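Local atomic coordinates of ATP-dependent RNA helicase HrpB (PDB entry 6EUD), a protein that hydrolyses ATP to ADP and phosphate as a DExH-box helicase and binds single-stranded RNA. Residues S429-I442 against V481-L495. Residues are numbered along the deposited sequence; the frame is centred on the assembly and turned at random.
Sequences SAKNDDEAATAAKI and VRGGEADSSLIAPLL
The carboxylate of D434 is met by E485 N from above its plane, 41° out of it. E485 N to D434 OD1 is short, 2.6 Å, and nearly straight. D434 OD1 also comes up against G484 CA. The carboxylate of D433 meets an apolar group instead: V481 CG1 lies over one face, 3.6 Å from D433 CG. The same methyl reaches A436 CB. K431 N meets E435 OE1 on the anti side, tilted out of the carboxylate plane. One water joins D433 OD2 to R482 O, and another joins D433 O to G484 N. D433 O also takes a straight CA-H...O contact from G484, where a CB would clash with it.

T438 OG1 accepts from D487 N at 2.9 Å and donates to D434 O. T438 N and OG1 reach that carbonyl from opposite faces. With chi1 at -55°, T438 CG2 stands anti to the backbone N and packs on I491 CG1, 3.7 Å away. A valine here would probably leave D487 N without its acceptor and take one donor from D434 O. L490 CD1 approaches E435 CG, while L494 is a knob among S429, E435, T438 and A439. L494 CD1 comes 3.5 Å from E435 O. Further down, I442 CD1 touches I491 CG2, and F461 borders both residues.

N432 caps helix 433-447 through OD1. The loop 481-487 runs along the first turns of this helix, and segment 491-495 crosses segment 433-442 at -71°. This crossing, with L494 as one knob in a hole of the other segment, is consistent with the helical-bundle domain of DEAH/RHA helicases.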
ATOM      1  N   SER A 429       4.976   7.079  25.193  1.00 36.83           N
ATOM      2  CA  SER A 429       5.444   8.459  25.357  1.00 36.95           C
ATOM      3  C   SER A 429       4.932   9.113  26.662  1.00 38.81           C
ATOM      4  O   SER A 429       5.379  10.200  27.037  1.00 40.85           O
ATOM      5  CB  SER A 429       5.028   9.313  24.146  1.00 37.32           C
ATOM      6  OG  SER A 429       3.638   9.624  24.163  1.00 41.04           O
ATOM      7  N   ALA A 430       3.991   8.461  27.338  1.00 35.69           N
ATOM      8  CA  ALA A 430       3.528   8.939  28.632  1.00 41.38           C
ATOM      9  C   ALA A 430       4.707   9.029  29.612  1.00 44.96           C
ATOM     10  O   ALA A 430       5.470   8.078  29.758  1.00 44.39           O
ATOM     11  CB  ALA A 430       2.432   8.026  29.176  1.00 29.27           C
ATOM     12  N   LYS A 431       4.861  10.177  30.270  1.00 48.19           N
ATOM     13  CA  LYS A 431       6.026  10.427  31.135  1.00 47.67           C
ATOM     14  C   LYS A 431       5.774  10.038  32.585  1.00 46.00           C
ATOM     15  O   LYS A 431       6.707   9.903  33.356  1.00 50.50           O
ATOM     16  CB  LYS A 431       6.438  11.898  31.078  1.00 50.13           C
ATOM     17  CG  LYS A 431       7.089  12.321  29.772  1.00 59.48           C
ATOM     18  CD  LYS A 431       8.433  11.649  29.602  1.00 69.53           C
ATOM     19  CE  LYS A 431       9.156  12.122  28.345  1.00 77.16           C
ATOM     20  NZ  LYS A 431      10.528  11.534  28.229  1.00 84.40           N
ATOM     21  N   ASN A 432       4.509   9.868  32.952  1.00 39.34           N
ATOM     22  CA  ASN A 432       4.147   9.388  34.281  1.00 35.63           C
ATOM     23  C   ASN A 432       2.855   8.565  34.217  1.00 36.32           C
ATOM     24  O   ASN A 432       2.226   8.440  33.157  1.00 34.94           O
ATOM     25  CB  ASN A 432       3.964  10.551  35.253  1.00 34.09           C
ATOM     26  CG  ASN A 432       2.973  11.549  34.741  1.00 38.20           C
ATOM     27  OD1 ASN A 432       1.790  11.237  34.608  1.00 38.81           O
ATOM     28  ND2 ASN A 432       3.443  12.755  34.430  1.00 39.15           N
ATOM     29  N   ASP A 433       2.454   8.038  35.366  1.00 34.92           N
ATOM     30  CA  ASP A 433       1.350   7.108  35.422  1.00 35.18           C
ATOM     31  C   ASP A 433      -0.003   7.774  35.161  1.00 38.04           C
ATOM     32  O   ASP A 433      -0.942   7.112  34.743  1.00 40.19           O
ATOM     33  CB  ASP A 433       1.363   6.381  36.766  1.00 37.69           C
ATOM     34  CG  ASP A 433       2.651   5.580  36.978  1.00 50.59           C
ATOM     35  OD1 ASP A 433       3.422   5.419  35.996  1.00 54.25           O
ATOM     36  OD2 ASP A 433       2.895   5.104  38.115  1.00 54.27           O
ATOM     37  N   ASP A 434      -0.093   9.085  35.351  1.00 39.04           N
ATOM     38  CA  ASP A 434      -1.329   9.806  35.052  1.00 37.02           C
ATOM     39  C   ASP A 434      -1.462  10.011  33.544  1.00 34.56           C
ATOM     40  O   ASP A 434      -2.533   9.826  32.968  1.00 31.64           O
ATOM     41  CB  ASP A 434      -1.369  11.146  35.807  1.00 40.37           C
ATOM     42  CG  ASP A 434      -1.615  10.965  37.324  1.00 49.00           C
ATOM     43  OD1 ASP A 434      -1.968   9.848  37.767  1.00 47.96           O
ATOM     44  OD2 ASP A 434      -1.471  11.943  38.086  1.00 56.22           O
ATOM     45  N   GLU A 435      -0.357  10.376  32.902  1.00 37.49           N
ATOM     46  CA  GLU A 435      -0.308  10.427  31.444  1.00 36.71           C
ATOM     47  C   GLU A 435      -0.539   9.038  30.880  1.00 34.44           C
ATOM     48  O   GLU A 435      -1.185   8.883  29.846  1.00 34.00           O
ATOM     49  CB  GLU A 435       1.029  10.983  30.943  1.00 38.46           C
ATOM     50  CG  GLU A 435       1.159  12.496  31.111  1.00 45.66           C
ATOM     51  CD  GLU A 435       2.420  13.083  30.487  1.00 54.78           C
ATOM     52  OE1 GLU A 435       3.217  12.331  29.880  1.00 56.39           O
ATOM     53  OE2 GLU A 435       2.620  14.311  30.625  1.00 60.99           O
ATOM     54  N   ALA A 436      -0.024   8.022  31.567  1.00 30.46           N
ATOM     55  CA  ALA A 436      -0.231   6.651  31.112  1.00 30.48           C
ATOM     56  C   ALA A 436      -1.725   6.297  31.079  1.00 32.91           C
ATOM     57  O   ALA A 436      -2.228   5.850  30.034  1.00 32.39           O
ATOM     58  CB  ALA A 436       0.531   5.677  31.981  1.00 31.40           C
ATOM     59  N   ALA A 437      -2.421   6.491  32.206  1.00 31.38           N
ATOM     60  CA  ALA A 437      -3.847   6.172  32.297  1.00 34.10           C
ATOM     61  C   ALA A 437      -4.656   6.976  31.264  1.00 37.01           C
ATOM     62  O   ALA A 437      -5.618   6.475  30.681  1.00 37.18           O
ATOM     63  CB  ALA A 437      -4.368   6.440  33.701  1.00 36.69           C
ATOM     64  N   THR A 438      -4.253   8.221  31.035  1.00 35.88           N
ATOM     65  CA  THR A 438      -4.901   9.042  30.021  1.00 37.33           C
ATOM     66  C   THR A 438      -4.713   8.428  28.625  1.00 34.86           C
ATOM     67  O   THR A 438      -5.679   8.265  27.870  1.00 32.47           O
ATOM     68  CB  THR A 438      -4.359  10.488  30.040  1.00 38.08           C
ATOM     69  OG1 THR A 438      -4.498  11.038  31.363  1.00 39.62           O
ATOM     70  CG2 THR A 438      -5.117  11.350  29.044  1.00 35.79           C
ATOM     71  N   ALA A 439      -3.471   8.088  28.295  1.00 30.64           N
ATOM     72  CA  ALA A 439      -3.161   7.453  27.018  1.00 29.29           C
ATOM     73  C   ALA A 439      -3.940   6.144  26.812  1.00 32.07           C
ATOM     74  O   ALA A 439      -4.391   5.862  25.706  1.00 35.32           O
ATOM     75  CB  ALA A 439      -1.637   7.196  26.898  1.00 29.52           C
ATOM     76  N   ALA A 440      -4.115   5.359  27.870  1.00 33.13           N
ATOM     77  CA  ALA A 440      -4.727   4.033  27.757  1.00 32.73           C
ATOM     78  C   ALA A 440      -6.204   4.141  27.412  1.00 35.46           C
ATOM     79  O   ALA A 440      -6.739   3.353  26.615  1.00 37.36           O
ATOM     80  CB  ALA A 440      -4.544   3.241  29.056  1.00 29.52           C
ATOM     81  N   LYS A 441      -6.861   5.110  28.033  1.00 34.58           N
ATOM     82  CA  LYS A 441      -8.262   5.363  27.761  1.00 36.10           C
ATOM     83  C   LYS A 441      -8.451   5.886  26.335  1.00 32.94           C
ATOM     84  O   LYS A 441      -9.320   5.404  25.595  1.00 27.04           O
ATOM     85  CB  LYS A 441      -8.839   6.360  28.768  1.00 39.88           C
ATOM     86  CG  LYS A 441     -10.274   6.736  28.448  1.00 43.78           C
ATOM     87  CD  LYS A 441     -11.151   6.745  29.675  1.00 52.52           C
ATOM     88  CE  LYS A 441     -12.597   6.720  29.242  1.00 55.51           C
ATOM     89  NZ  LYS A 441     -13.510   6.774  30.409  1.00 59.63           N
ATOM     90  N   ILE A 442      -7.635   6.862  25.949  1.00 27.73           N
ATOM     91  CA  ILE A 442      -7.688   7.374  24.577  1.00 30.98           C
ATOM     92  C   ILE A 442      -7.537   6.234  23.582  1.00 33.65           C
ATOM     93  O   ILE A 442      -8.258   6.157  22.583  1.00 36.61           O
ATOM     94  CB  ILE A 442      -6.598   8.421  24.307  1.00 31.03           C
ATOM     95  CG1 ILE A 442      -6.896   9.709  25.088  1.00 37.01           C
ATOM     96  CG2 ILE A 442      -6.497   8.716  22.809  1.00 30.78           C
ATOM     97  CD1 ILE A 442      -8.136  10.470  24.591  1.00 39.43           C
ATOM     98  N   VAL A 481       2.256  -0.397  34.102  1.00 41.57           N
ATOM     99  CA  VAL A 481       1.929   0.827  34.793  1.00 42.66           C
ATOM    100  C   VAL A 481       0.585   0.617  35.458  1.00 43.38           C
ATOM    101  O   VAL A 481      -0.283  -0.039  34.903  1.00 45.52           O
ATOM    102  CB  VAL A 481       1.912   2.029  33.822  1.00 42.41           C
ATOM    103  CG1 VAL A 481       1.323   3.263  34.495  1.00 41.80           C
ATOM    104  CG2 VAL A 481       3.340   2.303  33.313  1.00 33.84           C
ATOM    105  N   ARG A 482       0.437   1.118  36.676  1.00 44.14           N
ATOM    106  CA  ARG A 482      -0.807   0.936  37.409  1.00 45.32           C
ATOM    107  C   ARG A 482      -0.991   2.044  38.426  1.00 47.18           C
ATOM    108  O   ARG A 482      -0.019   2.488  39.025  1.00 52.05           O
ATOM    109  CB  ARG A 482      -0.821  -0.421  38.108  1.00 42.00           C
ATOM    110  CG  ARG A 482      -2.200  -0.896  38.512  1.00 43.16           C
ATOM    111  CD  ARG A 482      -2.154  -2.279  39.120  1.00 40.05           C
ATOM    112  NE  ARG A 482      -1.591  -2.272  40.467  1.00 43.20           N
ATOM    113  CZ  ARG A 482      -1.298  -3.370  41.157  1.00 47.02           C
ATOM    114  NH1 ARG A 482      -1.500  -4.571  40.618  1.00 48.74           N
ATOM    115  NH2 ARG A 482      -0.805  -3.272  42.377  1.00 43.93           N
ATOM    116  N   GLY A 483      -2.229   2.501  38.606  1.00 46.74           N
ATOM    117  CA  GLY A 483      -2.556   3.378  39.722  1.00 43.64           C
ATOM    118  C   GLY A 483      -2.605   4.858  39.385  1.00 43.82           C
ATOM    119  O   GLY A 483      -2.843   5.685  40.264  1.00 48.48           O
ATOM    120  N   GLY A 484      -2.377   5.203  38.122  1.00 39.08           N
ATOM    121  CA  GLY A 484      -2.456   6.593  37.704  1.00 41.84           C
ATOM    122  C   GLY A 484      -3.895   7.072  37.559  1.00 41.69           C
ATOM    123  O   GLY A 484      -4.808   6.260  37.445  1.00 35.80           O
ATOM    124  N   GLU A 485      -4.098   8.390  37.566  1.00 43.59           N
ATOM    125  CA  GLU A 485      -5.433   8.973  37.380  1.00 43.09           C
ATOM    126  C   GLU A 485      -5.513   9.702  36.041  1.00 37.87           C
ATOM    127  O   GLU A 485      -4.737  10.625  35.792  1.00 36.40           O
ATOM    128  CB  GLU A 485      -5.761   9.936  38.514  1.00 47.79           C
ATOM    129  CG  GLU A 485      -5.633   9.321  39.887  1.00 55.82           C
ATOM    130  CD  GLU A 485      -6.971   9.061  40.521  1.00 61.99           C
ATOM    131  OE1 GLU A 485      -7.972   9.097  39.778  1.00 64.76           O
ATOM    132  OE2 GLU A 485      -7.017   8.826  41.751  1.00 65.97           O
ATOM    133  N   ALA A 486      -6.431   9.290  35.168  1.00 35.76           N
ATOM    134  CA  ALA A 486      -6.501   9.929  33.848  1.00 40.08           C
ATOM    135  C   ALA A 486      -7.013  11.378  33.981  1.00 44.91           C
ATOM    136  O   ALA A 486      -7.800  11.692  34.888  1.00 42.18           O
ATOM    137  CB  ALA A 486      -7.379   9.125  32.902  1.00 30.23           C
ATOM    138  N   ASP A 487      -6.532  12.264  33.110  1.00 48.17           N
ATOM    139  CA  ASP A 487      -6.960  13.660  33.120  1.00 47.04           C
ATOM    140  C   ASP A 487      -6.964  14.242  31.707  1.00 43.83           C
ATOM    141  O   ASP A 487      -5.951  14.187  30.999  1.00 42.53           O
ATOM    142  CB  ASP A 487      -6.067  14.520  34.024  1.00 50.39           C
ATOM    143  CG  ASP A 487      -6.679  15.913  34.299  1.00 57.71           C
ATOM    144  OD1 ASP A 487      -6.667  16.773  33.384  1.00 57.37           O
ATOM    145  OD2 ASP A 487      -7.174  16.147  35.430  1.00 58.95           O
ATOM    146  N   SER A 488      -8.096  14.840  31.326  1.00 42.68           N
ATOM    147  CA  SER A 488      -8.311  15.318  29.958  1.00 42.39           C
ATOM    148  C   SER A 488      -7.312  16.403  29.563  1.00 39.05           C
ATOM    149  O   SER A 488      -7.000  16.572  28.391  1.00 37.67           O
ATOM    150  CB  SER A 488      -9.735  15.846  29.784  1.00 43.48           C
ATOM    151  OG  SER A 488      -9.945  16.939  30.649  1.00 45.88           O
ATOM    152  N   SER A 489      -6.794  17.130  30.538  1.00 39.42           N
ATOM    153  CA  SER A 489      -5.802  18.144  30.224  1.00 40.40           C
ATOM    154  C   SER A 489      -4.491  17.522  29.767  1.00 41.30           C
ATOM    155  O   SER A 489      -3.590  18.233  29.357  1.00 48.44           O
ATOM    156  CB  SER A 489      -5.541  19.054  31.430  1.00 43.65           C
ATOM    157  OG  SER A 489      -4.759  18.410  32.433  1.00 46.50           O
ATOM    158  N   LEU A 490      -4.366  16.204  29.851  1.00 38.64           N
ATOM    159  CA  LEU A 490      -3.114  15.561  29.451  1.00 38.38           C
ATOM    160  C   LEU A 490      -3.212  14.925  28.066  1.00 42.63           C
ATOM    161  O   LEU A 490      -2.244  14.333  27.587  1.00 46.55           O
ATOM    162  CB  LEU A 490      -2.707  14.501  30.463  1.00 36.43           C
ATOM    163  CG  LEU A 490      -2.432  14.992  31.885  1.00 40.10           C
ATOM    164  CD1 LEU A 490      -2.217  13.797  32.813  1.00 34.23           C
ATOM    165  CD2 LEU A 490      -1.220  15.937  31.894  1.00 40.31           C
ATOM    166  N   ILE A 491      -4.379  15.053  27.437  1.00 38.99           N
ATOM    167  CA  ILE A 491      -4.672  14.361  26.191  1.00 39.30           C
ATOM    168  C   ILE A 491      -3.917  14.954  25.010  1.00 43.51           C
ATOM    169  O   ILE A 491      -3.256  14.221  24.266  1.00 42.84           O
ATOM    170  CB  ILE A 491      -6.169  14.397  25.870  1.00 40.64           C
ATOM    171  CG1 ILE A 491      -6.986  13.756  26.992  1.00 38.03           C
ATOM    172  CG2 ILE A 491      -6.436  13.717  24.548  1.00 41.44           C
ATOM    173  CD1 ILE A 491      -8.471  13.820  26.771  1.00 35.42           C
ATOM    174  N   ALA A 492      -4.013  16.276  24.850  1.00 43.44           N
ATOM    175  CA  ALA A 492      -3.477  16.955  23.661  1.00 38.15           C
ATOM    176  C   ALA A 492      -1.992  16.659  23.390  1.00 35.51           C
ATOM    177  O   ALA A 492      -1.655  16.312  22.278  1.00 41.16           O
ATOM    178  CB  ALA A 492      -3.702  18.469  23.746  1.00 30.52           C
ATOM    179  N   PRO A 493      -1.103  16.791  24.386  1.00 38.25           N
ATOM    180  CA  PRO A 493       0.287  16.474  24.019  1.00 40.84           C
ATOM    181  C   PRO A 493       0.532  14.987  23.687  1.00 42.45           C
ATOM    182  O   PRO A 493       1.355  14.697  22.818  1.00 45.91           O
ATOM    183  CB  PRO A 493       1.082  16.907  25.249  1.00 39.26           C
ATOM    184  CG  PRO A 493       0.085  16.894  26.371  1.00 41.48           C
ATOM    185  CD  PRO A 493      -1.224  17.270  25.776  1.00 39.21           C
ATOM    186  N   LEU A 494      -0.184  14.070  24.328  1.00 39.04           N
ATOM    187  CA  LEU A 494      -0.119  12.647  23.959  1.00 37.33           C
ATOM    188  C   LEU A 494      -0.567  12.392  22.515  1.00 36.90           C
ATOM    189  O   LEU A 494       0.077  11.654  21.762  1.00 41.11           O
ATOM    190  CB  LEU A 494      -0.983  11.827  24.916  1.00 37.33           C
ATOM    191  CG  LEU A 494      -0.464  11.768  26.355  1.00 36.52           C
ATOM    192  CD1 LEU A 494      -1.564  11.271  27.253  1.00 35.04           C
ATOM    193  CD2 LEU A 494       0.744  10.857  26.443  1.00 36.63           C
ATOM    194  N   LEU A 495      -1.677  13.004  22.135  1.00 31.85           N
ATOM    195  CA  LEU A 495      -2.162  12.915  20.775  1.00 38.62           C
ATOM    196  C   LEU A 495      -1.208  13.550  19.773  1.00 41.78           C
ATOM    197  O   LEU A 495      -0.943  12.985  18.710  1.00 44.63           O
ATOM    198  CB  LEU A 495      -3.519  13.593  20.645  1.00 40.14           C
ATOM    199  CG  LEU A 495      -4.802  12.826  20.909  1.00 38.17           C
ATOM    200  CD1 LEU A 495      -5.965  13.637  20.328  1.00 35.87           C
ATOM    201  CD2 LEU A 495      -4.760  11.417  20.327  1.00 34.49           C
TER
HETATM  202  O   HOH W   1       2.733  10.837  21.878  1.00 40.75           O
HETATM  203  O   HOH W   2      -1.512   4.347  35.557  1.00 47.38           O
HETATM  204  O   HOH W   3       0.943   5.185  39.996  1.00 55.34           O